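Local coordinates for protein 9.5 kDa culture filtrate antigen cfp10A (Mycobacterium tuberculosis, PDB 3DWG) that probably serves, in its thiocarboxylated form, as the sulfur donor for CysM-dependent biosynthesis of cysteine, at residues C[66-69]-C[70-73]; C[32-35]-C[36-40]; C[10-13]-C[14-17]. One frame throughout, in Å; residues are numbered along the deposited sequence.

Overall arrangement
The three contacts lie in one ubiquitin-like, beta-grasp domain of the ThiS family and come along the chain in the order interaction 3, interaction 2, interaction 1. Interaction 3 is a turn between strands 3-6 and 20-23; interaction 2 ends helix 28-38; interaction 1 turns the chain out of strand 66-67, outermost in this chain. Interactions 2 and 3 are neighbours, with centres about 12 Å apart, and touch where Y39 and S40 meet H14 and T15. Interaction 1 lies across the chain's centre from both, its centre about 20 Å from interaction 2 and about 24 Å from interaction 3. Together they illustrate how local hydrogen bonds redirect a small chain at the borders of its secondary structure.

Interaction 1 (C[66-69]-C[70-73]); sequences EDVR and FSGG
An Asx turn at D67 opens the tight reversal that follows strand 66-67, and the backbone N of F70 closes its first turn on the carbonyl of that aspartate. The side chain of D67 has CG anti to the backbone N (chi1 -173°), which brings OD1 to the backbone N of R69 at 2.8 Å; the donor comes from above the carboxylate plane. The main chain then winds into a short 3-10 segment, in which F70 N gives a hydrogen bond to D67 O over 3.2 Å. D67 OD2 lies near the plane of the F70 ring, 3.7 Å from F70 CE1 at its edge. Carboxylate and ring stand almost at right angles, their planes 88° apart, while R69 O covers part of one ring face.

Farther on, V68 O becomes the hub of the turn. S71 N reaches V68 O at 3.1 Å and G73 N at 2.8 Å, from opposite faces of the carbonyl plane; the second bond, closing from V68 to G73, six residues in all, makes a pi-turn. S71 OG also lies over the V68 backbone, only 3.3 Å from V68 CA, but its firmer polar partner is T76, and a water links it to E66 O. A second water joins R69 O to G72 N. The positive phi angles of G72 and G73 carry the chain around this hub.

V68 is buried against I61 and V63 of strand 59-63, whereas D67 makes backbone hydrogen bonds to another protein chain and F70 packs on its backbone; a basic side chain of that protein forms a long, weak ion pair with D67 OD2. One carboxylate thus divides its work: OD1 holds the turn, and OD2 lies at the ring edge, where the slightly positive ring hydrogens probably favour the carboxylate.

Interaction 2 (C[32-35]-C[36-40]); sequences ISDL and EANYS
E36 and I32 meet first in the last turns of helix 28-38: E36 N donates to I32 O over 2.9 Å, a straight bond at 167°. The carboxylate of E36 leads away from this segment, where OE1 bonds to S43 OG and OE2 to the backbone N of G41, so that it ties the end of this helix to the start of the next.

A37 continues the helical pattern through its N to S33 O, and A37 CB sits 3.4 Å from D34 O.

At N38 the backbone N bonds to D34 O at 3.1 Å, with a weak second link to L35 O. Its CG lies anti to the carbonyl carbon (chi1 -66°), which swings the amide back along the helix toward D34. N38 ND2 stops 3.7 Å from D34 OD2, the carboxylate and amide being turned nearly perpendicular. Two waters bridge them: one donates to OD2 and the other to OD1, and both accept from ND2. D34 OD2 also receives the backbone N of S24.

Y39 is the first residue to leave helical backbone angles. Y39 N still approaches L35 O at 2.7 Å, though at a bent and therefore weak 127°. The ring carbon Y39 CD1 lies 4.0 Å from L35 CD2, while N38 CB covers one ring face toward its rim. L35 and Y39 both rest on V21 of strand 20-23, joining the helix end to the sheet.

The helix therefore finishes with two kinds of chemistry: an apolar L35-Y39 contact on the side facing the sheet, and an aspartate-asparagine pair coupled through water, in which the amide nitrogen probably spends one hydrogen on each bridge.

Interaction 3 (C[10-13]-C[14-17]); sequences ILRP and HTGG
H14 and T15 take different first torsions: H14 has CG anti to its carbonyl carbon (chi1 -65°), bringing the imidazole alongside L11, whereas the hydroxyl of T15 (chi1 54°) folds between its own N and carbonyl carbon and turns back over R12. L11 O consequently lies in the plane of the H14 ring at its edge, 3.6 Å from H14 CD2, while the same oxygen accepts the backbone N of H14 over 3.0 Å. The two ring nitrogens look beyond the turn: ND1 bonds to S40 O and NE2 to R45 NH1. A carbonyl at one nitrogen and a guanidinium donor at the other would favour the neutral ring with its proton on ND1.

R12 O is the second acceptor of the loop. T15 N lies 3.1 Å from R12 O, well above the carbonyl plane, and G17 N comes to 2.8 Å from the opposite face. T15 OG1 is 3.3 Å from R12 O, but its one proton has Q18 O as the stronger claimant. The same torsion places T15 OG1 3.4 Å from R12 CA. The extended side chain of R12 runs past G17, with R12 CD 3.8 Å from G17 O, before NE bonds to I7 O and NH1 makes a salt bridge to an acidic side chain of another protein chain.

Positive phi angles at G16 and G17 let the chain bend round R12 O. Two successive 3-10-type bonds, L11 to H14 and R12 to T15, thus lead into a bond closing from R12 to G17, six residues in all: a pi-turn closed by glycines, here within the connection between strands 3-6 and 20-23 of a beta-grasp fold.

Interaction 1 (C[66-69]-C[70-73])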
ATOM      1  N   GLU C  66     -15.361 -14.840  16.132  1.00 18.85           N
ATOM      2  CA  GLU C  66     -15.113 -13.964  17.249  1.00 19.42           C
ATOM      3  C   GLU C  66     -14.390 -14.658  18.382  1.00 16.85           C
ATOM      4  O   GLU C  66     -14.841 -15.688  18.852  1.00 18.16           O
ATOM      5  CB  GLU C  66     -16.431 -13.334  17.759  1.00 18.69           C
ATOM      6  CG  GLU C  66     -17.237 -12.659  16.607  1.00 26.45           C
ATOM      7  CD  GLU C  66     -18.409 -11.801  17.060  1.00 28.01           C
ATOM      8  OE1 GLU C  66     -19.322 -11.632  16.209  1.00 31.54           O
ATOM      9  OE2 GLU C  66     -18.405 -11.337  18.257  1.00 32.99           O
ATOM     10  N   ASP C  67     -13.278 -14.093  18.798  1.00 16.79           N
ATOM     11  CA  ASP C  67     -12.422 -14.663  19.824  1.00 17.14           C
ATOM     12  C   ASP C  67     -13.187 -14.769  21.143  1.00 16.61           C
ATOM     13  O   ASP C  67     -13.610 -13.778  21.671  1.00 17.18           O
ATOM     14  CB  ASP C  67     -11.201 -13.748  19.997  1.00 17.42           C
ATOM     15  CG  ASP C  67     -10.149 -14.316  20.906  1.00 21.19           C
ATOM     16  OD1 ASP C  67     -10.395 -15.124  21.845  1.00 18.49           O
ATOM     17  OD2 ASP C  67      -8.993 -13.892  20.775  1.00 24.50           O
ATOM     18  N   VAL C  68     -13.341 -15.989  21.613  1.00 16.86           N
ATOM     19  CA  VAL C  68     -14.051 -16.215  22.904  1.00 16.60           C
ATOM     20  C   VAL C  68     -13.423 -15.515  24.070  1.00 17.82           C
ATOM     21  O   VAL C  68     -14.159 -15.304  25.067  1.00 19.02           O
ATOM     22  CB  VAL C  68     -14.200 -17.718  23.185  1.00 16.20           C
ATOM     23  CG1 VAL C  68     -14.937 -18.399  22.072  1.00 18.36           C
ATOM     24  CG2 VAL C  68     -12.871 -18.398  23.499  1.00 16.27           C
ATOM     25  N   ARG C  69     -12.139 -15.129  24.028  1.00 17.86           N
ATOM     26  CA  ARG C  69     -11.593 -14.385  25.204  1.00 18.30           C
ATOM     27  C   ARG C  69     -12.300 -13.052  25.493  1.00 20.30           C
ATOM     28  O   ARG C  69     -12.148 -12.503  26.578  1.00 22.13           O
ATOM     29  CB  ARG C  69     -10.091 -14.263  25.088  1.00 19.16           C
ATOM     30  CG  ARG C  69      -9.404 -15.597  25.386  1.00 19.35           C
ATOM     31  CD  ARG C  69      -7.925 -15.410  25.542  1.00 23.43           C
ATOM     32  NE  ARG C  69      -7.232 -16.610  25.970  1.00 23.20           N
ATOM     33  CZ  ARG C  69      -6.693 -17.510  25.154  1.00 24.37           C
ATOM     34  NH1 ARG C  69      -6.803 -17.342  23.831  1.00 23.23           N
ATOM     35  NH2 ARG C  69      -6.092 -18.586  25.669  1.00 22.36           N
ATOM     36  N   PHE C  70     -13.062 -12.573  24.536  1.00 18.63           N
ATOM     37  CA  PHE C  70     -13.746 -11.277  24.651  1.00 19.36           C
ATOM     38  C   PHE C  70     -15.246 -11.426  24.713  1.00 19.40           C
ATOM     39  O   PHE C  70     -15.948 -10.411  24.717  1.00 22.71           O
ATOM     40  CB  PHE C  70     -13.299 -10.316  23.520  1.00 19.60           C
ATOM     41  CG  PHE C  70     -11.832 -10.114  23.525  1.00 21.25           C
ATOM     42  CD1 PHE C  70     -10.997 -10.956  22.747  1.00 19.70           C
ATOM     43  CD2 PHE C  70     -11.237  -9.158  24.379  1.00 19.84           C
ATOM     44  CE1 PHE C  70      -9.635 -10.832  22.772  1.00 21.41           C
ATOM     45  CE2 PHE C  70      -9.843  -9.020  24.410  1.00 21.49           C
ATOM     46  CZ  PHE C  70      -9.027  -9.869  23.617  1.00 21.58           C
ATOM     47  N   SER C  71     -15.752 -12.659  24.825  1.00 19.07           N
ATOM     48  CA  SER C  71     -17.216 -12.868  24.762  1.00 20.78           C
ATOM     49  C   SER C  71     -17.685 -13.805  25.887  1.00 22.02           C
ATOM     50  O   SER C  71     -18.776 -14.379  25.811  1.00 24.38           O
ATOM     51  CB  SER C  71     -17.601 -13.456  23.390  1.00 21.45           C
ATOM     52  OG  SER C  71     -16.943 -14.715  23.217  1.00 20.96           O
ATOM     53  N   GLY C  72     -16.820 -13.995  26.874  1.00 20.65           N
ATOM     54  CA  GLY C  72     -17.175 -14.836  28.039  1.00 22.78           C
ATOM     55  C   GLY C  72     -16.412 -16.130  28.174  1.00 23.25           C
ATOM     56  O   GLY C  72     -16.748 -16.995  29.033  1.00 23.45           O
ATOM     57  N   GLY C  73     -15.407 -16.342  27.308  1.00 20.67           N
ATOM     58  CA  GLY C  73     -14.615 -17.559  27.434  1.00 20.23           C
ATOM     59  C   GLY C  73     -15.436 -18.808  27.156  1.00 20.42           C
ATOM     60  O   GLY C  73     -16.231 -18.885  26.185  1.00 20.62           O
TER
HETATM   61  O   HOH W   1     -17.093 -15.495  20.579  1.00 20.05           O
HETATM   62  O   HOH W   2     -14.594 -12.774  27.913  1.00 28.64           O

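Interaction 2 (C[32-35]-C[36-40])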
ATOM      1  N   ILE C  32     -16.834 -28.188  24.004  1.00 17.96           N
ATOM      2  CA  ILE C  32     -15.614 -28.852  24.432  1.00 18.84           C
ATOM      3  C   ILE C  32     -15.937 -30.162  25.165  1.00 20.29           C
ATOM      4  O   ILE C  32     -15.251 -31.170  25.014  1.00 22.04           O
ATOM      5  CB  ILE C  32     -14.713 -27.928  25.227  1.00 17.50           C
ATOM      6  CG1 ILE C  32     -14.134 -26.814  24.307  1.00 18.13           C
ATOM      7  CG2 ILE C  32     -13.573 -28.696  25.937  1.00 20.47           C
ATOM      8  CD1 ILE C  32     -13.374 -25.723  25.094  1.00 19.24           C
ATOM      9  N   SER C  33     -17.028 -30.133  25.954  1.00 20.07           N
ATOM     10  CA  SER C  33     -17.434 -31.366  26.670  1.00 20.77           C
ATOM     11  C   SER C  33     -17.851 -32.464  25.716  1.00 20.53           C
ATOM     12  O   SER C  33     -17.477 -33.632  25.911  1.00 21.55           O
ATOM     13  CB  SER C  33     -18.617 -31.041  27.563  1.00 20.80           C
ATOM     14  OG  SER C  33     -18.901 -32.223  28.348  1.00 23.90           O
ATOM     15  N   ASP C  34     -18.609 -32.082  24.702  1.00 22.81           N
ATOM     16  CA  ASP C  34     -19.108 -32.979  23.672  1.00 21.96           C
ATOM     17  C   ASP C  34     -17.925 -33.493  22.864  1.00 23.74           C
ATOM     18  O   ASP C  34     -17.826 -34.693  22.587  1.00 24.14           O
ATOM     19  CB  ASP C  34     -20.109 -32.270  22.753  1.00 24.01           C
ATOM     20  CG  ASP C  34     -20.795 -33.226  21.828  1.00 25.28           C
ATOM     21  OD1 ASP C  34     -21.530 -34.136  22.337  1.00 30.08           O
ATOM     22  OD2 ASP C  34     -20.635 -33.144  20.597  1.00 27.96           O
ATOM     23  N   LEU C  35     -16.977 -32.601  22.568  1.00 22.90           N
ATOM     24  CA  LEU C  35     -15.777 -33.026  21.815  1.00 22.39           C
ATOM     25  C   LEU C  35     -15.024 -34.087  22.596  1.00 23.16           C
ATOM     26  O   LEU C  35     -14.586 -35.097  22.041  1.00 23.66           O
ATOM     27  CB  LEU C  35     -14.832 -31.821  21.555  1.00 21.15           C
ATOM     28  CG  LEU C  35     -15.301 -30.891  20.420  1.00 20.61           C
ATOM     29  CD1 LEU C  35     -14.448 -29.654  20.428  1.00 21.06           C
ATOM     30  CD2 LEU C  35     -15.227 -31.596  19.057  1.00 22.94           C
ATOM     31  N   GLU C  36     -14.826 -33.837  23.890  1.00 24.12           N
ATOM     32  CA  GLU C  36     -14.199 -34.823  24.763  1.00 25.76           C
ATOM     33  C   GLU C  36     -14.939 -36.174  24.793  1.00 26.97           C
ATOM     34  O   GLU C  36     -14.292 -37.254  24.765  1.00 26.08           O
ATOM     35  CB  GLU C  36     -14.075 -34.282  26.188  1.00 26.26           C
ATOM     36  CG  GLU C  36     -13.372 -35.236  27.155  1.00 27.95           C
ATOM     37  CD  GLU C  36     -11.898 -35.465  26.857  1.00 30.78           C
ATOM     38  OE1 GLU C  36     -11.207 -34.560  26.323  1.00 31.17           O
ATOM     39  OE2 GLU C  36     -11.419 -36.571  27.168  1.00 34.55           O
ATOM     40  N   ALA C  37     -16.267 -36.129  24.796  1.00 25.89           N
ATOM     41  CA  ALA C  37     -17.076 -37.397  24.780  1.00 27.91           C
ATOM     42  C   ALA C  37     -16.757 -38.214  23.538  1.00 28.49           C
ATOM     43  O   ALA C  37     -16.752 -39.437  23.590  1.00 28.97           O
ATOM     44  CB  ALA C  37     -18.591 -37.121  24.870  1.00 26.48           C
ATOM     45  N   ASN C  38     -16.539 -37.543  22.398  1.00 28.34           N
ATOM     46  CA  ASN C  38     -16.324 -38.268  21.141  1.00 28.23           C
ATOM     47  C   ASN C  38     -14.847 -38.493  20.796  1.00 29.07           C
ATOM     48  O   ASN C  38     -14.532 -39.423  20.047  1.00 29.92           O
ATOM     49  CB  ASN C  38     -17.047 -37.593  19.970  1.00 28.80           C
ATOM     50  CG  ASN C  38     -18.545 -37.657  20.109  1.00 32.49           C
ATOM     51  OD1 ASN C  38     -19.118 -38.752  20.175  1.00 36.45           O
ATOM     52  ND2 ASN C  38     -19.202 -36.495  20.175  1.00 32.29           N
ATOM     53  N   TYR C  39     -13.971 -37.660  21.376  1.00 27.87           N
ATOM     54  CA  TYR C  39     -12.541 -37.561  20.989  1.00 28.11           C
ATOM     55  C   TYR C  39     -11.667 -37.428  22.228  1.00 29.42           C
ATOM     56  O   TYR C  39     -11.110 -36.355  22.554  1.00 28.18           O
ATOM     57  CB  TYR C  39     -12.305 -36.403  19.983  1.00 28.27           C
ATOM     58  CG  TYR C  39     -13.272 -36.409  18.810  1.00 24.82           C
ATOM     59  CD1 TYR C  39     -14.307 -35.499  18.724  1.00 24.38           C
ATOM     60  CD2 TYR C  39     -13.178 -37.395  17.790  1.00 25.77           C
ATOM     61  CE1 TYR C  39     -15.224 -35.508  17.672  1.00 24.92           C
ATOM     62  CE2 TYR C  39     -14.062 -37.409  16.748  1.00 26.07           C
ATOM     63  CZ  TYR C  39     -15.083 -36.489  16.670  1.00 26.88           C
ATOM     64  OH  TYR C  39     -15.960 -36.516  15.619  1.00 28.86           O
ATOM     65  N   SER C  40     -11.553 -38.545  22.940  1.00 30.35           N
ATOM     66  CA  SER C  40     -10.885 -38.602  24.217  1.00 32.73           C
ATOM     67  C   SER C  40      -9.547 -37.892  24.199  1.00 32.61           C
ATOM     68  O   SER C  40      -8.767 -38.074  23.269  1.00 33.97           O
ATOM     69  CB  SER C  40     -10.683 -40.091  24.573  1.00 33.17           C
ATOM     70  OG  SER C  40     -10.283 -40.250  25.919  1.00 38.60           O
TER
HETATM   71  O   HOH W   3     -18.250 -33.920  19.167  1.00 28.38           O
HETATM   72  O   HOH W   4     -21.894 -36.855  21.022  1.00 50.31           O

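Interaction 3 (C[10-13]-C[14-17])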
ATOM      1  N   ILE C  10      -2.344 -30.039  14.617  1.00 23.09           N
ATOM      2  CA  ILE C  10      -1.737 -30.536  15.842  1.00 24.72           C
ATOM      3  C   ILE C  10      -2.700 -31.362  16.731  1.00 24.63           C
ATOM      4  O   ILE C  10      -2.249 -32.220  17.482  1.00 25.99           O
ATOM      5  CB  ILE C  10      -1.076 -29.401  16.599  1.00 26.27           C
ATOM      6  CG1 ILE C  10      -0.201 -29.934  17.709  1.00 29.87           C
ATOM      7  CG2 ILE C  10      -2.128 -28.353  17.094  1.00 23.73           C
ATOM      8  CD1 ILE C  10       0.461 -28.854  18.529  1.00 33.62           C
ATOM      9  N   LEU C  11      -3.996 -31.130  16.592  1.00 24.13           N
ATOM     10  CA  LEU C  11      -4.971 -31.860  17.427  1.00 24.04           C
ATOM     11  C   LEU C  11      -5.683 -32.989  16.726  1.00 25.59           C
ATOM     12  O   LEU C  11      -6.541 -33.697  17.326  1.00 24.15           O
ATOM     13  CB  LEU C  11      -6.018 -30.902  18.010  1.00 23.57           C
ATOM     14  CG  LEU C  11      -5.487 -29.815  18.942  1.00 24.47           C
ATOM     15  CD1 LEU C  11      -6.667 -28.936  19.315  1.00 28.79           C
ATOM     16  CD2 LEU C  11      -4.833 -30.509  20.166  1.00 27.41           C
ATOM     17  N   ARG C  12      -5.374 -33.173  15.439  1.00 24.41           N
ATOM     18  CA  ARG C  12      -6.072 -34.195  14.653  1.00 25.07           C
ATOM     19  C   ARG C  12      -5.795 -35.664  15.057  1.00 25.43           C
ATOM     20  O   ARG C  12      -6.580 -36.545  14.724  1.00 25.59           O
ATOM     21  CB  ARG C  12      -5.784 -33.960  13.177  1.00 25.52           C
ATOM     22  CG  ARG C  12      -6.590 -32.798  12.613  1.00 24.56           C
ATOM     23  CD  ARG C  12      -6.230 -32.511  11.142  1.00 22.80           C
ATOM     24  NE  ARG C  12      -6.498 -31.103  10.872  1.00 25.61           N
ATOM     25  CZ  ARG C  12      -6.147 -30.439   9.783  1.00 28.19           C
ATOM     26  NH1 ARG C  12      -5.524 -31.072   8.803  1.00 25.06           N
ATOM     27  NH2 ARG C  12      -6.438 -29.140   9.684  1.00 24.28           N
ATOM     28  N   PRO C  13      -4.692 -35.924  15.751  1.00 25.90           N
ATOM     29  CA  PRO C  13      -4.579 -37.288  16.290  1.00 27.92           C
ATOM     30  C   PRO C  13      -5.687 -37.638  17.282  1.00 29.19           C
ATOM     31  O   PRO C  13      -5.877 -38.835  17.579  1.00 32.22           O
ATOM     32  CB  PRO C  13      -3.262 -37.229  17.053  1.00 27.85           C
ATOM     33  CG  PRO C  13      -2.445 -36.258  16.265  1.00 27.96           C
ATOM     34  CD  PRO C  13      -3.467 -35.153  16.042  1.00 27.36           C
ATOM     35  N   HIS C  14      -6.385 -36.636  17.819  1.00 28.25           N
ATOM     36  CA  HIS C  14      -7.510 -36.921  18.731  1.00 27.23           C
ATOM     37  C   HIS C  14      -8.794 -37.172  18.014  1.00 27.61           C
ATOM     38  O   HIS C  14      -9.742 -37.748  18.590  1.00 27.46           O
ATOM     39  CB  HIS C  14      -7.699 -35.774  19.723  1.00 28.86           C
ATOM     40  CG  HIS C  14      -6.545 -35.617  20.637  1.00 29.65           C
ATOM     41  ND1 HIS C  14      -6.443 -36.322  21.817  1.00 31.75           N
ATOM     42  CD2 HIS C  14      -5.419 -34.865  20.543  1.00 31.43           C
ATOM     43  CE1 HIS C  14      -5.300 -36.017  22.406  1.00 33.29           C
ATOM     44  NE2 HIS C  14      -4.659 -35.138  21.654  1.00 33.50           N
ATOM     45  N   THR C  15      -8.866 -36.733  16.768  1.00 26.33           N
ATOM     46  CA  THR C  15     -10.085 -36.820  16.006  1.00 26.12           C
ATOM     47  C   THR C  15      -9.954 -37.812  14.847  1.00 27.36           C
ATOM     48  O   THR C  15     -10.659 -37.680  13.869  1.00 28.09           O
ATOM     49  CB  THR C  15     -10.500 -35.452  15.448  1.00 26.23           C
ATOM     50  OG1 THR C  15      -9.395 -34.887  14.691  1.00 25.18           O
ATOM     51  CG2 THR C  15     -10.863 -34.498  16.594  1.00 25.34           C
ATOM     52  N   GLY C  16      -9.078 -38.801  14.983  1.00 28.86           N
ATOM     53  CA  GLY C  16      -8.885 -39.780  13.910  1.00 30.06           C
ATOM     54  C   GLY C  16      -8.424 -39.155  12.608  1.00 30.78           C
ATOM     55  O   GLY C  16      -8.734 -39.647  11.499  1.00 31.31           O
ATOM     56  N   GLY C  17      -7.721 -38.050  12.724  1.00 30.36           N
ATOM     57  CA  GLY C  17      -7.276 -37.314  11.562  1.00 30.15           C
ATOM     58  C   GLY C  17      -8.230 -36.353  10.897  1.00 29.59           C
ATOM     59  O   GLY C  17      -7.878 -35.715   9.957  1.00 29.79           O
TER